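Local coordinates for major allergen Dau c 1 (PDB 2WQL), which probably binds small hydrophobic ligands in the internal cavity of its Bet v 1 fold and serves in plant defence as a pathogenesis-related protein, at residues A[62-74]-A[81-93]. The protein carries 4 engineered substitutions. Residues are numbered along the deposited sequence; the frame is centred on the assembly and turned at random.
Sequences SPITTMTVRTDAV and YDSTVIDGDILLG. Engineered in segment 62-74: Thr66 (natural residue Ser). With P4C (O-acetaldehydyl-hexaethylene glycol), chain E.
The guanidinium of Arg70 carries CG2 of Ile86 over one face, offset toward the rim, 3.8 Å from NH1, while OD1 of Asp72 lies at its edge, in plane. Arg70 NE donates to Asp72 OD1 at 3.0 Å, the hydrogen-bonded part of a salt bridge; the bend of the arginine chain at chi3 (68°) brings the group round to this partner. The other carboxylate oxygen, Asp72 OD2, takes the hydroxyl of Thr84 on its syn lone pair (OG1 to OD2, 2.6 Å). Strands 66-74 and 81-87 form an antiparallel hairpin in the Bet v 1 sheet, Arg70 and Thr84 exchanging backbone bonds, and the three side chains form a polar chain across its outer face. The aspartate stands at a classic bulge: Asp72 N and Ala73 N both donate to Asp82 O from the same face of its plane. On the opposite face of the sheet, the Tyr81 ring meets Thr71 CG2, Val74 CG2 and the glycol's C3 obliquely, and its OH shares a 2.6 Å hydrogen bond with Thr71 OG1. Tyr81, Ser83 and Val69 line the glycol pocket, with Val69 CG2 4.0 Å from the ligand's C21. At the other end, where strand 66-74 begins, Asp89 OD1 accepts from the backbone N of Thr65 and Thr66, and OD2 from Thr65 OG1 at 2.8 Å, from above the carboxylate plane. Asp89 N returns a bond to OG1 of the engineered Thr66, while Ile90 packs CG2 on Met67 CB at 3.7 Å. The hairpin thus divides its chemistry: outside, one salt bridge extended by the Thr84 hydroxyl; toward the ligand, a mixed wall of valines and hydroxyl-bearing residues, where Thr71 probably restrains the tyrosine hydroxyl.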
# COMPACT_ATOMS: atom_id res chain seq x y z
N SER A 62 -34.42 1.73 -14.28
CA SER A 62 -33.23 1.86 -13.43
C SER A 62 -33.52 2.27 -11.97
O SER A 62 -34.49 2.96 -11.70
CB SER A 62 -32.25 2.85 -14.06
OG SER A 62 -32.07 2.56 -15.44
N PRO A 63 -32.66 1.83 -11.03
CA PRO A 63 -32.87 2.18 -9.62
C PRO A 63 -32.85 3.67 -9.38
O PRO A 63 -33.61 4.16 -8.55
CB PRO A 63 -31.69 1.50 -8.91
CG PRO A 63 -31.29 0.39 -9.82
CD PRO A 63 -31.49 0.94 -11.19
N ILE A 64 -31.96 4.38 -10.08
CA ILE A 64 -31.96 5.85 -10.15
C ILE A 64 -32.36 6.27 -11.56
O ILE A 64 -31.66 5.91 -12.51
CB ILE A 64 -30.57 6.43 -9.89
CG1 ILE A 64 -30.09 6.09 -8.47
CG2 ILE A 64 -30.57 7.93 -10.10
CD1 ILE A 64 -28.61 6.54 -8.19
N THR A 65 -33.46 7.00 -11.70
CA THR A 65 -33.94 7.41 -13.04
C THR A 65 -33.53 8.84 -13.45
O THR A 65 -33.42 9.12 -14.66
CB THR A 65 -35.48 7.26 -13.20
OG1 THR A 65 -36.14 8.44 -12.73
CG2 THR A 65 -36.00 6.05 -12.44
N THR A 66 -33.32 9.74 -12.49
CA THR A 66 -33.01 11.15 -12.79
C THR A 66 -32.03 11.77 -11.81
O THR A 66 -32.13 11.54 -10.59
CB THR A 66 -34.28 12.06 -12.74
OG1 THR A 66 -34.88 11.94 -11.45
CG2 THR A 66 -35.30 11.68 -13.80
N MET A 67 -31.08 12.54 -12.34
CA MET A 67 -30.19 13.38 -11.50
C MET A 67 -29.78 14.66 -12.21
O MET A 67 -29.54 14.66 -13.41
CB MET A 67 -28.96 12.60 -11.04
CG MET A 67 -27.96 12.31 -12.11
SD MET A 67 -26.72 11.15 -11.47
CE MET A 67 -27.23 9.62 -12.27
N THR A 68 -29.72 15.75 -11.43
CA THR A 68 -29.32 17.06 -11.91
C THR A 68 -28.03 17.40 -11.20
O THR A 68 -28.00 17.44 -9.97
CB THR A 68 -30.38 18.12 -11.57
OG1 THR A 68 -31.61 17.78 -12.21
CG2 THR A 68 -29.95 19.51 -12.02
N VAL A 69 -26.98 17.67 -11.97
CA VAL A 69 -25.64 17.89 -11.42
C VAL A 69 -25.07 19.24 -11.85
O VAL A 69 -24.99 19.52 -13.03
CB VAL A 69 -24.68 16.78 -11.88
CG1 VAL A 69 -23.27 16.98 -11.31
CG2 VAL A 69 -25.25 15.43 -11.50
N ARG A 70 -24.67 20.05 -10.87
CA ARG A 70 -24.08 21.35 -11.12
C ARG A 70 -22.57 21.24 -11.01
O ARG A 70 -22.08 20.60 -10.09
CB ARG A 70 -24.59 22.36 -10.10
CG ARG A 70 -23.99 23.75 -10.20
CD ARG A 70 -24.55 24.66 -9.12
NE ARG A 70 -24.10 24.23 -7.80
CZ ARG A 70 -24.84 24.20 -6.71
NH1 ARG A 70 -26.11 24.56 -6.73
NH2 ARG A 70 -24.32 23.78 -5.57
N THR A 71 -21.84 21.86 -11.94
CA THR A 71 -20.39 21.98 -11.83
C THR A 71 -20.06 23.23 -11.01
O THR A 71 -20.45 24.32 -11.41
CB THR A 71 -19.71 22.14 -13.22
OG1 THR A 71 -20.05 21.05 -14.08
CG2 THR A 71 -18.17 22.24 -13.08
N ASP A 72 -19.34 23.06 -9.90
CA ASP A 72 -18.96 24.15 -9.01
C ASP A 72 -17.61 24.73 -9.41
O ASP A 72 -17.39 25.93 -9.27
CB ASP A 72 -18.90 23.68 -7.57
CG ASP A 72 -20.22 23.07 -7.10
OD1 ASP A 72 -21.23 23.81 -7.05
OD2 ASP A 72 -20.24 21.86 -6.77
N ALA A 73 -16.69 23.89 -9.89
CA ALA A 73 -15.32 24.33 -10.22
C ALA A 73 -14.62 23.31 -11.11
O ALA A 73 -14.82 22.09 -10.98
CB ALA A 73 -14.50 24.59 -8.96
N VAL A 74 -13.80 23.80 -12.04
CA VAL A 74 -12.92 22.97 -12.86
C VAL A 74 -11.53 23.58 -12.87
O VAL A 74 -11.39 24.79 -13.05
CB VAL A 74 -13.36 22.93 -14.32
CG1 VAL A 74 -12.75 21.73 -15.03
CG2 VAL A 74 -14.85 22.88 -14.44
N TYR A 81 -11.93 18.55 -10.08
CA TYR A 81 -13.31 18.83 -10.52
C TYR A 81 -14.21 18.76 -9.30
O TYR A 81 -14.15 17.79 -8.55
CB TYR A 81 -13.75 17.82 -11.58
CG TYR A 81 -15.12 18.07 -12.22
CD1 TYR A 81 -15.29 19.06 -13.19
CD2 TYR A 81 -16.23 17.30 -11.89
CE1 TYR A 81 -16.52 19.29 -13.78
CE2 TYR A 81 -17.46 17.52 -12.46
CZ TYR A 81 -17.61 18.51 -13.41
OH TYR A 81 -18.84 18.73 -13.99
N ASP A 82 -15.01 19.80 -9.10
CA ASP A 82 -15.97 19.87 -8.00
C ASP A 82 -17.36 20.02 -8.58
O ASP A 82 -17.58 20.83 -9.47
CB ASP A 82 -15.67 21.06 -7.10
CG ASP A 82 -14.25 21.04 -6.55
OD1 ASP A 82 -13.86 20.03 -5.94
OD2 ASP A 82 -13.51 22.04 -6.75
N SER A 83 -18.31 19.24 -8.07
CA SER A 83 -19.68 19.26 -8.55
C SER A 83 -20.66 18.80 -7.50
O SER A 83 -20.28 18.05 -6.58
CB SER A 83 -19.82 18.35 -9.76
OG SER A 83 -19.47 17.03 -9.43
N THR A 84 -21.91 19.24 -7.64
CA THR A 84 -22.95 18.98 -6.64
C THR A 84 -24.20 18.41 -7.27
O THR A 84 -24.70 18.94 -8.24
CB THR A 84 -23.35 20.26 -5.90
OG1 THR A 84 -22.18 20.89 -5.39
CG2 THR A 84 -24.29 19.95 -4.74
N VAL A 85 -24.71 17.32 -6.70
CA VAL A 85 -25.99 16.77 -7.15
C VAL A 85 -27.07 17.52 -6.40
O VAL A 85 -27.07 17.53 -5.17
CB VAL A 85 -26.11 15.25 -6.88
CG1 VAL A 85 -27.40 14.74 -7.46
CG2 VAL A 85 -24.91 14.50 -7.46
N ILE A 86 -27.97 18.17 -7.13
CA ILE A 86 -28.93 19.09 -6.51
C ILE A 86 -30.40 18.69 -6.66
O ILE A 86 -31.26 19.25 -5.98
CB ILE A 86 -28.71 20.55 -7.01
CG1 ILE A 86 -28.99 20.68 -8.50
CG2 ILE A 86 -27.29 20.99 -6.70
CD1 ILE A 86 -29.07 22.12 -8.99
N ASP A 87 -30.69 17.74 -7.54
CA ASP A 87 -32.07 17.31 -7.78
C ASP A 87 -32.07 15.90 -8.33
O ASP A 87 -31.05 15.41 -8.79
CB ASP A 87 -32.80 18.25 -8.76
CG ASP A 87 -34.35 18.12 -8.71
OD1 ASP A 87 -34.89 17.51 -7.76
OD2 ASP A 87 -35.04 18.66 -9.62
N GLY A 88 -33.24 15.27 -8.28
CA GLY A 88 -33.46 13.95 -8.89
C GLY A 88 -33.82 12.91 -7.87
O GLY A 88 -33.63 13.12 -6.67
N ASP A 89 -34.33 11.76 -8.32
CA ASP A 89 -34.69 10.67 -7.38
C ASP A 89 -33.45 10.01 -6.73
O ASP A 89 -33.58 9.23 -5.79
CB ASP A 89 -35.65 9.64 -8.01
CG ASP A 89 -35.05 8.93 -9.20
OD1 ASP A 89 -33.81 8.96 -9.37
OD2 ASP A 89 -35.82 8.32 -9.98
N ILE A 90 -32.26 10.33 -7.24
CA ILE A 90 -30.99 9.99 -6.59
C ILE A 90 -30.92 10.54 -5.15
O ILE A 90 -30.24 9.97 -4.30
CB ILE A 90 -29.78 10.54 -7.40
CG1 ILE A 90 -28.45 10.09 -6.78
CG2 ILE A 90 -29.82 12.06 -7.49
CD1 ILE A 90 -27.23 10.35 -7.67
N LEU A 91 -31.60 11.65 -4.88
CA LEU A 91 -31.63 12.24 -3.54
C LEU A 91 -32.59 11.52 -2.59
O LEU A 91 -32.76 11.92 -1.45
CB LEU A 91 -32.01 13.71 -3.61
CG LEU A 91 -31.09 14.61 -4.44
CD1 LEU A 91 -31.62 16.02 -4.34
CD2 LEU A 91 -29.63 14.56 -4.02
N LEU A 92 -33.20 10.44 -3.07
CA LEU A 92 -34.17 9.69 -2.29
C LEU A 92 -35.18 10.71 -1.74
O LEU A 92 -35.49 11.72 -2.41
CB LEU A 92 -33.47 8.89 -1.18
CG LEU A 92 -32.17 8.17 -1.60
CD1 LEU A 92 -31.44 7.57 -0.40
CD2 LEU A 92 -32.43 7.10 -2.67
N GLY A 93 -35.71 10.51 -0.55
CA GLY A 93 -36.69 11.49 -0.08
C GLY A 93 -36.10 12.70 0.63
O GLY A 93 -36.80 13.67 0.87
O1 P4C E . -18.14 14.90 -15.48
C2 P4C E . -18.48 14.42 -14.40
C3 P4C E . -17.46 13.88 -13.41
O4 P4C E . -18.17 13.47 -12.23
C5 P4C E . -17.40 13.33 -11.01
C6 P4C E . -18.37 13.39 -9.82
O7 P4C E . -18.75 12.09 -9.39
C8 P4C E . -17.73 11.34 -8.70
C9 P4C E . -17.52 9.91 -9.24
O10 P4C E . -16.22 9.76 -9.86
C11 P4C E . -16.12 8.68 -10.80
C12 P4C E . -16.01 9.18 -12.24
O13 P4C E . -17.11 8.70 -13.02
C14 P4C E . -17.07 9.07 -14.41
C15 P4C E . -17.65 10.46 -14.63
O16 P4C E . -18.99 10.39 -15.14
C17 P4C E . -19.83 11.51 -14.77
C18 P4C E . -21.30 11.07 -14.58
O19 P4C E . -22.05 11.96 -13.72
C20 P4C E . -22.33 11.45 -12.40
C21 P4C E . -22.43 12.60 -11.38
O22 P4C E . -21.60 12.44 -10.21